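Local coordinates for putative NAD dependent dehydrogenase (Micromonospora echinospora, PDB 6NOR), which binds NAD and probably works as an oxidoreductase in the biosynthesis of the antibiotic gentamicin, at residues R185-A190 with A228-D233; A217-T222 with Y348-D353. All blocks are in the same frame, centred on the assembly; numbering follows the deposited sequence.

How the contacts relate
Two neighbouring contacts, their centres about 17 Å apart, illustrate how the C-terminal part of a GFO/IDH/MocA-type dehydrogenase ties its sheet to what lies around it. Contact 2 sets helix 334-353 across strand 215-223; the loop that follows this strand supplies 228-233 to contact 1, where it meets the start of helix 187-190. The two touch directly: Tyr348 OH lies 2.7 Å from Glu232 OE2, a probable hydrogen bond, and Glu232 CB packs on Thr222 CB at 3.7 Å. Contact 1 does not reach the cofactor: the side chain of Arg185 is about 11 Å from NAD, that of Ser186 about 6 Å from that of the NAD-binding Trp183. Contact 2 lies away from the annotated binding residues.

Contact 1. Residues R185-A190 with A228-D233; sequences RSKATA and AGDVED
Arg185 pairs its charge with Asp233, while Lys187 meets Asp230 and Val231 through its backbone N and its CG. The loop between strands 215-223 and 234-241 here meets the one-turn helix 187-190 and the residues leading into it, close after the NAD-binding Trp183. In the salt bridge, the Arg185 chain runs extended from CG to NE and crosses the Asp233 side chain at about a right angle. Arg185 NH1 bonds to Asp233 OD1 at 3.1 Å, with the acceptor close to the guanidinium plane and met on its syn side, and NH2 adds a weak bond to the same oxygen. The planes are 43° apart, and both nitrogens turn to OD1, so this is not the coplanar pairing with two oxygens. Asp233 OD2 instead takes the backbone N-H groups of Leu225 and Ser226.

Asp230 works through both backbone and side chain. Asp230 N donates to Arg185 O at 3.1 Å. With chi1 at 51°, its carboxylate swings to the helix start, where the syn lone pair of Asp230 OD1 receives Lys187 N at 3.0 Å, and OD2 accepts from a water that is itself bonded to Ala188 N.

Apolar contact comes from Val231, whose CG1 touches Lys187 CG at 3.8 Å. One aspartate thus serves two amides at the beginning of helix 187-190, directly and through water, where its negative charge would be expected to interact favourably with the helix dipole.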
loop_
_atom_site.group_PDB
_atom_site.type_symbol
_atom_site.label_atom_id
_atom_site.label_comp_id
_atom_site.label_asym_id
_atom_site.label_seq_id
_atom_site.Cartn_x
_atom_site.Cartn_y
_atom_site.Cartn_z
ATOM N N ARG A 185 28.296 -13.569 -14.949
ATOM C CA ARG A 185 28.755 -14.238 -13.733
ATOM C C ARG A 185 30.269 -14.535 -13.686
ATOM O O ARG A 185 30.730 -15.209 -12.776
ATOM C CB ARG A 185 27.951 -15.517 -13.517
ATOM C CG ARG A 185 26.477 -15.214 -13.275
ATOM C CD ARG A 185 25.672 -16.413 -12.806
ATOM N NE ARG A 185 24.382 -16.004 -12.234
ATOM C CZ ARG A 185 24.176 -15.763 -10.940
ATOM N NH1 ARG A 185 25.163 -15.883 -10.058
ATOM N NH2 ARG A 185 22.981 -15.398 -10.522
ATOM N N SER A 186 31.038 -13.985 -14.628
ATOM C CA SER A 186 32.497 -14.106 -14.590
ATOM C C SER A 186 33.179 -12.757 -14.466
ATOM O O SER A 186 32.847 -11.844 -15.200
ATOM C CB SER A 186 33.013 -14.809 -15.839
ATOM O OG SER A 186 32.645 -16.178 -15.822
ATOM N N LYS A 187 34.128 -12.640 -13.536
ATOM C CA LYS A 187 34.929 -11.430 -13.366
ATOM C C LYS A 187 35.582 -10.996 -14.662
ATOM O O LYS A 187 35.572 -9.828 -15.005
ATOM C CB LYS A 187 36.031 -11.621 -12.328
ATOM C CG LYS A 187 35.616 -11.473 -10.895
ATOM C CD LYS A 187 36.733 -12.000 -10.001
ATOM C CE LYS A 187 36.403 -11.891 -8.528
ATOM N NZ LYS A 187 37.493 -12.463 -7.699
ATOM N N ALA A 188 36.149 -11.958 -15.373
ATOM C CA ALA A 188 36.861 -11.672 -16.604
ATOM C C ALA A 188 35.984 -10.884 -17.575
ATOM O O ALA A 188 36.452 -9.957 -18.222
ATOM C CB ALA A 188 37.352 -12.973 -17.259
ATOM N N THR A 189 34.713 -11.255 -17.676
ATOM C CA THR A 189 33.842 -10.616 -18.649
ATOM C C THR A 189 32.956 -9.544 -18.035
ATOM O O THR A 189 32.448 -8.687 -18.745
ATOM C CB THR A 189 32.944 -11.638 -19.357
ATOM O OG1 THR A 189 32.541 -12.633 -18.408
ATOM C CG2 THR A 189 33.681 -12.302 -20.489
ATOM N N ALA A 190 32.768 -9.585 -16.723
ATOM C CA ALA A 190 31.770 -8.711 -16.105
ATOM C C ALA A 190 32.327 -7.681 -15.129
ATOM O O ALA A 190 31.662 -6.697 -14.830
ATOM C CB ALA A 190 30.713 -9.559 -15.407
ATOM N N ALA A 228 27.635 -21.317 -9.718
ATOM C CA ALA A 228 28.102 -20.855 -11.011
ATOM C C ALA A 228 28.797 -19.506 -10.890
ATOM O O ALA A 228 28.316 -18.625 -10.196
ATOM C CB ALA A 228 26.954 -20.769 -11.978
ATOM N N GLY A 229 29.941 -19.374 -11.555
ATOM C CA GLY A 229 30.653 -18.119 -11.645
ATOM C C GLY A 229 31.541 -17.835 -10.463
ATOM O O GLY A 229 31.654 -18.642 -9.548
ATOM N N ASP A 230 32.171 -16.670 -10.477
ATOM C CA ASP A 230 33.055 -16.295 -9.378
ATOM C C ASP A 230 32.770 -14.887 -8.859
ATOM O O ASP A 230 33.658 -14.224 -8.348
ATOM C CB ASP A 230 34.519 -16.403 -9.813
ATOM C CG ASP A 230 34.794 -15.682 -11.120
ATOM O OD1 ASP A 230 33.950 -14.865 -11.531
ATOM O OD2 ASP A 230 35.857 -15.919 -11.732
ATOM N N VAL A 231 31.532 -14.425 -8.996
ATOM C CA VAL A 231 31.180 -13.074 -8.549
ATOM C C VAL A 231 30.092 -13.120 -7.495
ATOM O O VAL A 231 29.424 -14.130 -7.349
ATOM C CB VAL A 231 30.720 -12.175 -9.717
ATOM C CG1 VAL A 231 31.850 -11.955 -10.690
ATOM C CG2 VAL A 231 29.480 -12.775 -10.425
ATOM N N GLU A 232 29.909 -12.010 -6.784
ATOM C CA GLU A 232 28.966 -11.943 -5.669
ATOM C C GLU A 232 27.514 -11.824 -6.141
ATOM O O GLU A 232 27.259 -11.254 -7.195
ATOM C CB GLU A 232 29.320 -10.775 -4.753
ATOM C CG GLU A 232 28.829 -9.410 -5.219
ATOM C CD GLU A 232 29.624 -8.826 -6.385
ATOM O OE1 GLU A 232 30.655 -9.398 -6.792
ATOM O OE2 GLU A 232 29.208 -7.784 -6.906
ATOM N N ASP A 233 26.583 -12.359 -5.346
ATOM C CA ASP A 233 25.132 -12.297 -5.610
ATOM C C ASP A 233 24.436 -11.220 -4.801
ATOM O O ASP A 233 23.321 -10.802 -5.107
ATOM C CB ASP A 233 24.448 -13.622 -5.269
ATOM C CG ASP A 233 24.724 -14.707 -6.280
ATOM O OD1 ASP A 233 24.159 -14.650 -7.390
ATOM O OD2 ASP A 233 25.474 -15.644 -5.951
HETATM O O HOH W 1 36.455 -14.617 -14.302
#

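Contact 2. Residues A217-T222 with Y348-D353; sequences AVTACT and YRSAAD
Ser350 swings its OG away from the backbone N (chi1 173°) and reaches the backbone of strand 215-223, while Thr222, at chi1 63°, brings both OG1 and CG2 against the methyl of Ala351. Ser350 OG accepts from Ala220 N at 2.9 Å in a bent bond. The same OG is also hydrogen-bonded to Arg355 O, so the hydroxyl links the strand to the chain just beyond the helix. Ser350 OG sits close over the strand as well, 3.2 Å from Thr219 CA.

This is helix-on-sheet packing in the C-terminal α/β domain of the GFO/IDH/MocA family: the axis of 348-353, at the end of helix 334-353, crosses that of 217-222 at -59°, 6.1 Å away at closest. Small residues permit that approach. Ala351 CA makes a CA-H...O contact with Ala220 O at 3.3 Å, and Ala220 CB and Ala351 CB are 4.3 Å apart. Further along the strand, Ala351 CB lies 3.9 Å from Thr222 OG1 and about as far from its CG2. A water accepts from Thr222 N and donates weakly to Ala351 O, adding a solvent link between strand and helix. Val218 and Ala220 also pack on Ala347, one turn earlier in the helix, whereas Thr219 packs on Thr219, and Cys221 on Ile246, of the second subunit.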
loop_
_atom_site.group_PDB
_atom_site.type_symbol
_atom_site.label_atom_id
_atom_site.label_comp_id
_atom_site.label_asym_id
_atom_site.label_seq_id
_atom_site.Cartn_x
_atom_site.Cartn_y
_atom_site.Cartn_z
ATOM N N ALA A 217 33.941 8.084 2.690
ATOM C CA ALA A 217 34.352 6.702 2.939
ATOM C C ALA A 217 33.295 5.672 2.517
ATOM O O ALA A 217 32.149 6.011 2.279
ATOM C CB ALA A 217 34.702 6.521 4.399
ATOM N N VAL A 218 33.701 4.414 2.434
ATOM C CA VAL A 218 32.845 3.334 1.998
ATOM C C VAL A 218 33.106 2.106 2.856
ATOM O O VAL A 218 34.244 1.833 3.231
ATOM C CB VAL A 218 33.081 2.991 0.503
ATOM C CG1 VAL A 218 32.278 1.801 0.091
ATOM C CG2 VAL A 218 32.705 4.164 -0.387
ATOM N N THR A 219 32.043 1.383 3.194
ATOM C CA THR A 219 32.147 0.077 3.829
ATOM C C THR A 219 31.240 -0.879 3.066
ATOM O O THR A 219 30.179 -0.492 2.623
ATOM C CB THR A 219 31.739 0.130 5.313
ATOM O OG1 THR A 219 32.248 1.329 5.915
ATOM C CG2 THR A 219 32.266 -1.069 6.058
ATOM N N ALA A 220 31.644 -2.124 2.897
ATOM C CA ALA A 220 30.848 -3.037 2.094
ATOM C C ALA A 220 30.968 -4.480 2.536
ATOM O O ALA A 220 31.968 -4.888 3.085
ATOM C CB ALA A 220 31.224 -2.927 0.610
ATOM N N CYS A 221 29.925 -5.240 2.261
ATOM C CA CYS A 221 29.898 -6.651 2.517
ATOM C C CYS A 221 29.337 -7.335 1.270
ATOM O O CYS A 221 28.396 -6.829 0.676
ATOM C CB CYS A 221 29.032 -6.936 3.764
ATOM S SG CYS A 221 29.488 -8.394 4.677
ATOM N N THR A 222 29.923 -8.456 0.848
ATOM C CA THR A 222 29.385 -9.239 -0.268
ATOM C C THR A 222 29.332 -10.730 0.024
ATOM O O THR A 222 30.103 -11.240 0.817
ATOM C CB THR A 222 30.216 -9.052 -1.561
ATOM O OG1 THR A 222 31.544 -9.532 -1.345
ATOM C CG2 THR A 222 30.282 -7.599 -1.979
ATOM N N TYR A 348 34.515 -2.801 -3.227
ATOM C CA TYR A 348 35.105 -4.129 -3.394
ATOM C C TYR A 348 36.360 -4.320 -2.524
ATOM O O TYR A 348 36.614 -5.399 -1.999
ATOM C CB TYR A 348 35.455 -4.386 -4.868
ATOM C CG TYR A 348 34.290 -4.876 -5.702
ATOM C CD1 TYR A 348 33.651 -6.085 -5.410
ATOM C CD2 TYR A 348 33.822 -4.135 -6.786
ATOM C CE1 TYR A 348 32.592 -6.533 -6.183
ATOM C CE2 TYR A 348 32.773 -4.581 -7.566
ATOM C CZ TYR A 348 32.162 -5.771 -7.267
ATOM O OH TYR A 348 31.112 -6.200 -8.039
ATOM N N ARG A 349 37.145 -3.273 -2.369
ATOM C CA ARG A 349 38.284 -3.360 -1.469
ATOM C C ARG A 349 37.843 -3.544 -0.024
ATOM O O ARG A 349 38.371 -4.397 0.674
ATOM C CB ARG A 349 39.164 -2.124 -1.598
ATOM C CG ARG A 349 40.075 -2.202 -2.801
ATOM C CD ARG A 349 40.758 -0.888 -3.015
ATOM N NE ARG A 349 41.364 -0.419 -1.776
ATOM C CZ ARG A 349 41.664 0.850 -1.544
ATOM N NH1 ARG A 349 41.394 1.766 -2.475
ATOM N NH2 ARG A 349 42.222 1.200 -0.390
ATOM N N SER A 350 36.867 -2.745 0.405
ATOM C CA SER A 350 36.307 -2.849 1.749
ATOM C C SER A 350 35.752 -4.225 2.043
ATOM O O SER A 350 35.929 -4.748 3.130
ATOM C CB SER A 350 35.210 -1.804 1.943
ATOM O OG SER A 350 34.551 -1.978 3.179
ATOM N N ALA A 351 35.078 -4.822 1.075
ATOM C CA ALA A 351 34.505 -6.140 1.301
ATOM C C ALA A 351 35.618 -7.176 1.412
ATOM O O ALA A 351 35.506 -8.145 2.144
ATOM C CB ALA A 351 33.526 -6.516 0.173
ATOM N N ALA A 352 36.696 -6.970 0.671
ATOM C CA ALA A 352 37.748 -7.970 0.627
ATOM C C ALA A 352 38.521 -8.059 1.946
ATOM O O ALA A 352 38.875 -9.150 2.372
ATOM C CB ALA A 352 38.698 -7.694 -0.536
ATOM N N ASP A 353 38.768 -6.934 2.609
ATOM C CA ASP A 353 39.581 -6.996 3.822
ATOM C C ASP A 353 38.912 -6.533 5.124
ATOM O O ASP A 353 39.576 -6.445 6.158
ATOM C CB ASP A 353 40.875 -6.214 3.612
ATOM C CG ASP A 353 40.639 -4.839 3.073
ATOM O OD1 ASP A 353 39.623 -4.222 3.436
ATOM O OD2 ASP A 353 41.481 -4.375 2.280
HETATM O O HOH W 2 32.217 -9.320 2.321
#